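Killer cell lectin-like receptor 3 (Mus musculus, PDB 3C8J) serves on natural killer cells as a receptor for class I MHC molecules, working as a disulfide-linked homodimer with C-type lectin domains. Local coordinates at residues F94-T99 and P189-C194; R129-G134 and V174-A179. The protein carries 4 engineered substitutions. All coordinates share one frame; numbering follows the deposited sequence.

Contact 1: F94-T99 and P189-C194; sequences FIMNKT and PYYCIC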
loop_
_atom_site.group_PDB
_atom_site.type_symbol
_atom_site.label_atom_id
_atom_site.label_comp_id
_atom_site.label_asym_id
_atom_site.label_seq_id
_atom_site.Cartn_x
_atom_site.Cartn_y
_atom_site.Cartn_z
ATOM N N PHE A 94 1.034 -1.458 -12.661
ATOM C CA PHE A 94 0.998 -0.365 -13.613
ATOM C C PHE A 94 1.820 -0.846 -14.779
ATOM O O PHE A 94 3.031 -1.026 -14.657
ATOM C CB PHE A 94 1.532 0.933 -13.008
ATOM C CG PHE A 94 0.814 1.354 -11.749
ATOM C CD1 PHE A 94 1.148 0.807 -10.539
ATOM C CD2 PHE A 94 -0.199 2.303 -11.783
ATOM C CE1 PHE A 94 0.487 1.186 -9.374
ATOM C CE2 PHE A 94 -0.863 2.696 -10.613
ATOM C CZ PHE A 94 -0.522 2.129 -9.423
ATOM N N ILE A 95 1.143 -1.122 -15.889
ATOM C CA ILE A 95 1.798 -1.620 -17.083
ATOM C C ILE A 95 2.163 -0.438 -17.974
ATOM O O ILE A 95 1.292 0.259 -18.513
ATOM C CB ILE A 95 0.924 -2.657 -17.817
ATOM C CG1 ILE A 95 0.491 -3.735 -16.826
ATOM C CG2 ILE A 95 1.690 -3.272 -18.994
ATOM C CD1 ILE A 95 -0.075 -4.955 -17.451
ATOM N N MET A 96 3.470 -0.235 -18.109
ATOM C CA MET A 96 4.053 0.970 -18.685
ATOM C C MET A 96 4.449 0.835 -20.163
ATOM O O MET A 96 5.470 1.374 -20.595
ATOM C CB MET A 96 5.245 1.390 -17.813
ATOM C CG MET A 96 4.851 1.704 -16.365
ATOM S SD MET A 96 3.621 3.021 -16.107
ATOM C CE MET A 96 4.602 4.535 -16.158
ATOM N N ASN A 97 3.641 0.078 -20.917
ATOM C CA ASN A 97 3.645 0.055 -22.392
ATOM C C ASN A 97 2.307 0.560 -22.845
ATOM O O ASN A 97 1.296 0.262 -22.211
ATOM C CB ASN A 97 3.753 -1.360 -22.969
ATOM C CG ASN A 97 4.821 -2.173 -22.324
ATOM O OD1 ASN A 97 4.648 -2.662 -21.204
ATOM N ND2 ASN A 97 5.937 -2.358 -23.032
ATOM N N LYS A 98 2.284 1.266 -23.968
ATOM C CA LYS A 98 1.057 1.813 -24.499
ATOM C C LYS A 98 0.375 0.781 -25.384
ATOM O O LYS A 98 0.858 0.475 -26.477
ATOM C CB LYS A 98 1.344 3.089 -25.282
ATOM C CG LYS A 98 1.895 4.245 -24.440
ATOM C CD LYS A 98 2.426 5.369 -25.356
ATOM C CE LYS A 98 2.669 6.680 -24.608
ATOM N NZ LYS A 98 3.413 7.609 -25.502
ATOM N N THR A 99 -0.739 0.236 -24.893
ATOM C CA THR A 99 -1.580 -0.662 -25.684
ATOM C C THR A 99 -2.979 -0.068 -25.809
ATOM O O THR A 99 -3.290 0.912 -25.126
ATOM C CB THR A 99 -1.708 -2.086 -25.062
ATOM O OG1 THR A 99 -2.643 -2.066 -23.975
ATOM C CG2 THR A 99 -0.359 -2.625 -24.596
ATOM N N PRO A 189 -3.335 4.009 -27.921
ATOM C CA PRO A 189 -2.300 3.332 -27.158
ATOM C C PRO A 189 -1.969 4.108 -25.881
ATOM O O PRO A 189 -1.314 5.159 -25.940
ATOM C CB PRO A 189 -1.093 3.326 -28.111
ATOM C CG PRO A 189 -1.568 3.873 -29.416
ATOM C CD PRO A 189 -2.800 4.651 -29.137
ATOM N N TYR A 190 -2.432 3.597 -24.741
ATOM C CA TYR A 190 -2.132 4.191 -23.452
ATOM C C TYR A 190 -1.514 3.167 -22.507
ATOM O O TYR A 190 -1.471 1.962 -22.785
ATOM C CB TYR A 190 -3.399 4.752 -22.799
ATOM C CG TYR A 190 -3.914 6.038 -23.381
ATOM C CD1 TYR A 190 -5.283 6.320 -23.348
ATOM C CD2 TYR A 190 -3.054 6.972 -23.979
ATOM C CE1 TYR A 190 -5.792 7.499 -23.882
ATOM C CE2 TYR A 190 -3.550 8.173 -24.524
ATOM C CZ TYR A 190 -4.930 8.428 -24.465
ATOM O OH TYR A 190 -5.476 9.586 -25.007
ATOM N N TYR A 191 -1.058 3.652 -21.367
ATOM C CA TYR A 191 -0.655 2.771 -20.285
ATOM C C TYR A 191 -1.895 2.057 -19.734
ATOM O O TYR A 191 -3.001 2.203 -20.257
ATOM C CB TYR A 191 -0.008 3.580 -19.187
ATOM C CG TYR A 191 1.242 4.300 -19.583
ATOM C CD1 TYR A 191 1.543 5.541 -19.029
ATOM C CD2 TYR A 191 2.149 3.737 -20.486
ATOM C CE1 TYR A 191 2.716 6.211 -19.358
ATOM C CE2 TYR A 191 3.326 4.403 -20.833
ATOM C CZ TYR A 191 3.605 5.640 -20.262
ATOM O OH TYR A 191 4.765 6.317 -20.590
ATOM N N CYS A 192 -1.708 1.308 -18.661
ATOM C CA CYS A 192 -2.709 0.381 -18.216
ATOM C C CYS A 192 -2.521 0.070 -16.734
ATOM O O CYS A 192 -1.390 -0.155 -16.288
ATOM C CB CYS A 192 -2.550 -0.873 -19.059
ATOM S SG CYS A 192 -3.502 -2.253 -18.580
ATOM N N ILE A 193 -3.625 0.075 -15.982
ATOM C CA ILE A 193 -3.608 -0.267 -14.556
ATOM C C ILE A 193 -4.443 -1.498 -14.234
ATOM O O ILE A 193 -5.638 -1.536 -14.529
ATOM C CB ILE A 193 -4.131 0.874 -13.645
ATOM C CG1 ILE A 193 -3.509 2.219 -14.036
ATOM C CG2 ILE A 193 -3.825 0.540 -12.179
ATOM C CD1 ILE A 193 -3.903 3.382 -13.142
ATOM N N CYS A 194 -3.815 -2.489 -13.606
ATOM C CA CYS A 194 -4.529 -3.675 -13.154
ATOM C C CYS A 194 -4.714 -3.561 -11.658
ATOM O O CYS A 194 -3.846 -3.040 -10.978
ATOM C CB CYS A 194 -3.737 -4.944 -13.469
ATOM S SG CYS A 194 -3.075 -5.096 -15.143
#
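Met96 lays its sulfur over one face of the Tyr191 ring, SD standing 4.5 Å from the ring centroid and 13° off the normal, a Met-aromatic contact. The methionine chain is bent at both chi2 (-59°) and chi3 (-83°), which folds CE back over the rim of the ring at 4.1 Å from Tyr191 CE1. The edge of the same ring lies against the backbone at Asn97 C, and Lys98 CG passes Tyr191 CE2 at 3.9 Å. The backbones that carry these side chains, strands 94-96 and 190-194, run antiparallel. Ile95 and Cys192 form a hydrogen-bonded pair, with Ile95 N to Cys192 O at 2.7 Å and a weak return bond; Thr99 and Tyr190 form the next, with bonds in both directions. Between them the register slips by two residues, a beta bulge where the chain turns a corner at Asn97, whose OD1 is bound by Val81 N. This is the C-type lectin domain, whose strand 190-197 is tied to helix 101-110 by the disulfides Cys104-Cys192 and Cys108-Cys194. Ile95 CD1 rests 3.8 Å from the sulfur of Cys194 on the face turned to that helix. On the opposite face Phe94 and Ile193 lie side by side, Phe94 CE2 meeting Ile193 CG2 at 4.0 Å, and the Phe94 ring also stacks with Tyr83 of strand 82-88.

Contact 2: R129-G134 and V174-A179; sequences RHVIPG and VFLSKA. Engineered in segment 129-134: Gly134 (natural residue Glu).
Lys178 reaches across to the end of helix 121-130, where its NZ donates hydrogen bonds to the carbonyls of Val131 and Arg129. The bond from Lys178 NZ to Val131 O is 2.7 Å long and lies in the carbonyl plane, with a C=O...N angle of 149°; a second, weak bond runs to Arg129 O, 2.9 Å from NZ. Gln128 O, one residue before the segment, takes a further hydrogen bond, so three carbonyls gather round one ammonium group, where the partial negative charge of the helix C-terminus would probably favour a cation. Bends at chi3 (74°) and chi4 (66°) curl the lysine's end onto these oxygens. On the way, Lys178 CG slides past Val131 CG1 at 3.6 Å, and CD runs alongside the Pro133 ring, 3.9 Å from Pro133 CD. Deeper in, Val131 CG2 approaches Leu176 CD1 at 4.3 Å, the leucine being backed by Leu124 and Leu127 of the helix. Further along, the carbonyl of Gly134, an engineered residue, receives a CA-H...O contact from Ser177, with O and CA 3.4 Å apart. Ser177 OG in turn binds Arg180 N, tying together the turn that carries the lysine. A lysine hydrogen-bonded to carbonyls at and just beyond the C-terminal end of a helix here joins the second helix of the C-type lectin fold to the loop after strand 173-176, part of a region implicated in MHC class I binding.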
loop_
_atom_site.group_PDB
_atom_site.type_symbol
_atom_site.label_atom_id
_atom_site.label_comp_id
_atom_site.label_asym_id
_atom_site.label_seq_id
_atom_site.Cartn_x
_atom_site.Cartn_y
_atom_site.Cartn_z
ATOM N N ARG A 129 -2.426 10.850 -7.514
ATOM C CA ARG A 129 -1.234 11.293 -6.818
ATOM C C ARG A 129 -0.070 10.342 -7.115
ATOM O O ARG A 129 1.066 10.759 -7.158
ATOM C CB ARG A 129 -1.482 11.356 -5.313
ATOM C CG ARG A 129 -2.335 12.520 -4.848
ATOM C CD ARG A 129 -2.456 12.538 -3.302
ATOM N NE ARG A 129 -3.729 11.983 -2.783
ATOM C CZ ARG A 129 -3.802 10.862 -2.064
ATOM N NH1 ARG A 129 -2.704 10.181 -1.776
ATOM N NH2 ARG A 129 -4.958 10.417 -1.617
ATOM N N HIS A 130 -0.359 9.054 -7.309
ATOM C CA HIS A 130 0.691 8.041 -7.384
ATOM C C HIS A 130 1.349 7.982 -8.767
ATOM O O HIS A 130 2.567 7.995 -8.935
ATOM C CB HIS A 130 0.098 6.678 -7.088
ATOM C CG HIS A 130 1.060 5.569 -7.331
ATOM N ND1 HIS A 130 2.112 5.308 -6.479
ATOM C CD2 HIS A 130 1.186 4.711 -8.370
ATOM C CE1 HIS A 130 2.825 4.305 -6.961
ATOM N NE2 HIS A 130 2.288 3.935 -8.118
ATOM N N VAL A 131 0.477 7.898 -9.757
ATOM C CA VAL A 131 0.827 7.637 -11.123
ATOM C C VAL A 131 1.949 8.564 -11.618
ATOM O O VAL A 131 1.996 9.755 -11.255
ATOM C CB VAL A 131 -0.490 7.720 -11.903
ATOM C CG1 VAL A 131 -0.495 8.762 -13.000
ATOM C CG2 VAL A 131 -0.985 6.313 -12.297
ATOM N N ILE A 132 2.878 8.007 -12.402
ATOM C CA ILE A 132 3.828 8.824 -13.146
ATOM C C ILE A 132 2.989 9.550 -14.196
ATOM O O ILE A 132 2.082 8.941 -14.727
ATOM C CB ILE A 132 4.904 7.960 -13.828
ATOM C CG1 ILE A 132 5.974 7.531 -12.828
ATOM C CG2 ILE A 132 5.582 8.741 -14.962
ATOM C CD1 ILE A 132 6.622 6.212 -13.161
ATOM N N PRO A 133 3.241 10.856 -14.462
ATOM C CA PRO A 133 2.418 11.570 -15.485
ATOM C C PRO A 133 2.202 10.734 -16.741
ATOM O O PRO A 133 3.164 10.250 -17.329
ATOM C CB PRO A 133 3.252 12.799 -15.810
ATOM C CG PRO A 133 3.956 13.097 -14.548
ATOM C CD PRO A 133 4.232 11.767 -13.844
ATOM N N GLY A 134 0.946 10.509 -17.104
ATOM C CA GLY A 134 0.610 9.745 -18.293
ATOM C C GLY A 134 -0.891 9.529 -18.347
ATOM O O GLY A 134 -1.646 10.186 -17.625
ATOM N N VAL A 174 -12.379 4.469 -20.839
ATOM C CA VAL A 174 -11.993 5.457 -19.825
ATOM C C VAL A 174 -10.541 5.310 -19.358
ATOM O O VAL A 174 -10.092 4.220 -19.000
ATOM C CB VAL A 174 -12.945 5.441 -18.582
ATOM C CG1 VAL A 174 -12.453 6.392 -17.491
ATOM C CG2 VAL A 174 -14.356 5.834 -18.962
ATOM N N PHE A 175 -9.807 6.413 -19.337
ATOM C CA PHE A 175 -8.454 6.387 -18.791
ATOM C C PHE A 175 -8.348 7.363 -17.644
ATOM O O PHE A 175 -9.190 8.242 -17.508
ATOM C CB PHE A 175 -7.422 6.702 -19.874
ATOM C CG PHE A 175 -7.507 8.096 -20.424
ATOM C CD1 PHE A 175 -6.606 9.074 -20.006
ATOM C CD2 PHE A 175 -8.465 8.436 -21.360
ATOM C CE1 PHE A 175 -6.678 10.369 -20.514
ATOM C CE2 PHE A 175 -8.534 9.712 -21.856
ATOM C CZ PHE A 175 -7.640 10.680 -21.430
ATOM N N LEU A 176 -7.339 7.195 -16.789
ATOM C CA LEU A 176 -7.031 8.272 -15.864
ATOM C C LEU A 176 -5.671 8.929 -16.108
ATOM O O LEU A 176 -4.762 8.339 -16.726
ATOM C CB LEU A 176 -7.239 7.875 -14.393
ATOM C CG LEU A 176 -6.247 7.051 -13.572
ATOM C CD1 LEU A 176 -4.859 7.670 -13.544
ATOM C CD2 LEU A 176 -6.770 6.853 -12.147
ATOM N N SER A 177 -5.575 10.171 -15.642
ATOM C CA SER A 177 -4.374 10.975 -15.698
ATOM C C SER A 177 -4.257 11.537 -14.294
ATOM O O SER A 177 -5.173 11.372 -13.499
ATOM C CB SER A 177 -4.506 12.100 -16.747
ATOM O OG SER A 177 -5.677 12.870 -16.552
ATOM N N LYS A 178 -3.139 12.187 -13.985
ATOM C CA LYS A 178 -2.938 12.755 -12.661
ATOM C C LYS A 178 -3.978 13.844 -12.384
ATOM O O LYS A 178 -4.262 14.170 -11.223
ATOM C CB LYS A 178 -1.522 13.334 -12.508
ATOM C CG LYS A 178 -0.407 12.298 -12.539
ATOM C CD LYS A 178 0.938 12.877 -12.070
ATOM C CE LYS A 178 0.974 13.096 -10.562
ATOM N NZ LYS A 178 0.909 11.810 -9.823
ATOM N N ALA A 179 -4.536 14.387 -13.469
ATOM C CA ALA A 179 -5.483 15.493 -13.433
ATOM C C ALA A 179 -6.950 15.057 -13.376
ATOM O O ALA A 179 -7.753 15.712 -12.708
ATOM C CB ALA A 179 -5.253 16.407 -14.604
#

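In the fold
Contacts 1 and 2 have centres about 11 Å apart and share one sheet, in which strand 136-143 lies between 190-197 and 173-176. They also touch directly. Phe94 meets the last residue of helix 121-130 and the one after it, its CZ lying 3.3 Å from His130 CD2 and its CE2 4.0 Å from Val131 CG2. Met96 CE reaches Ile132 CD1 at 4.0 Å, and on the 174-179 side Tyr190 CE1 packs against Phe175 CD2 at 3.8 Å. Along the sequence, both segments of contact 2 fall between those of contact 1. Each contact includes residues implicated in MHC class I binding, 97-99 in contact 1 and 177-179 in contact 2.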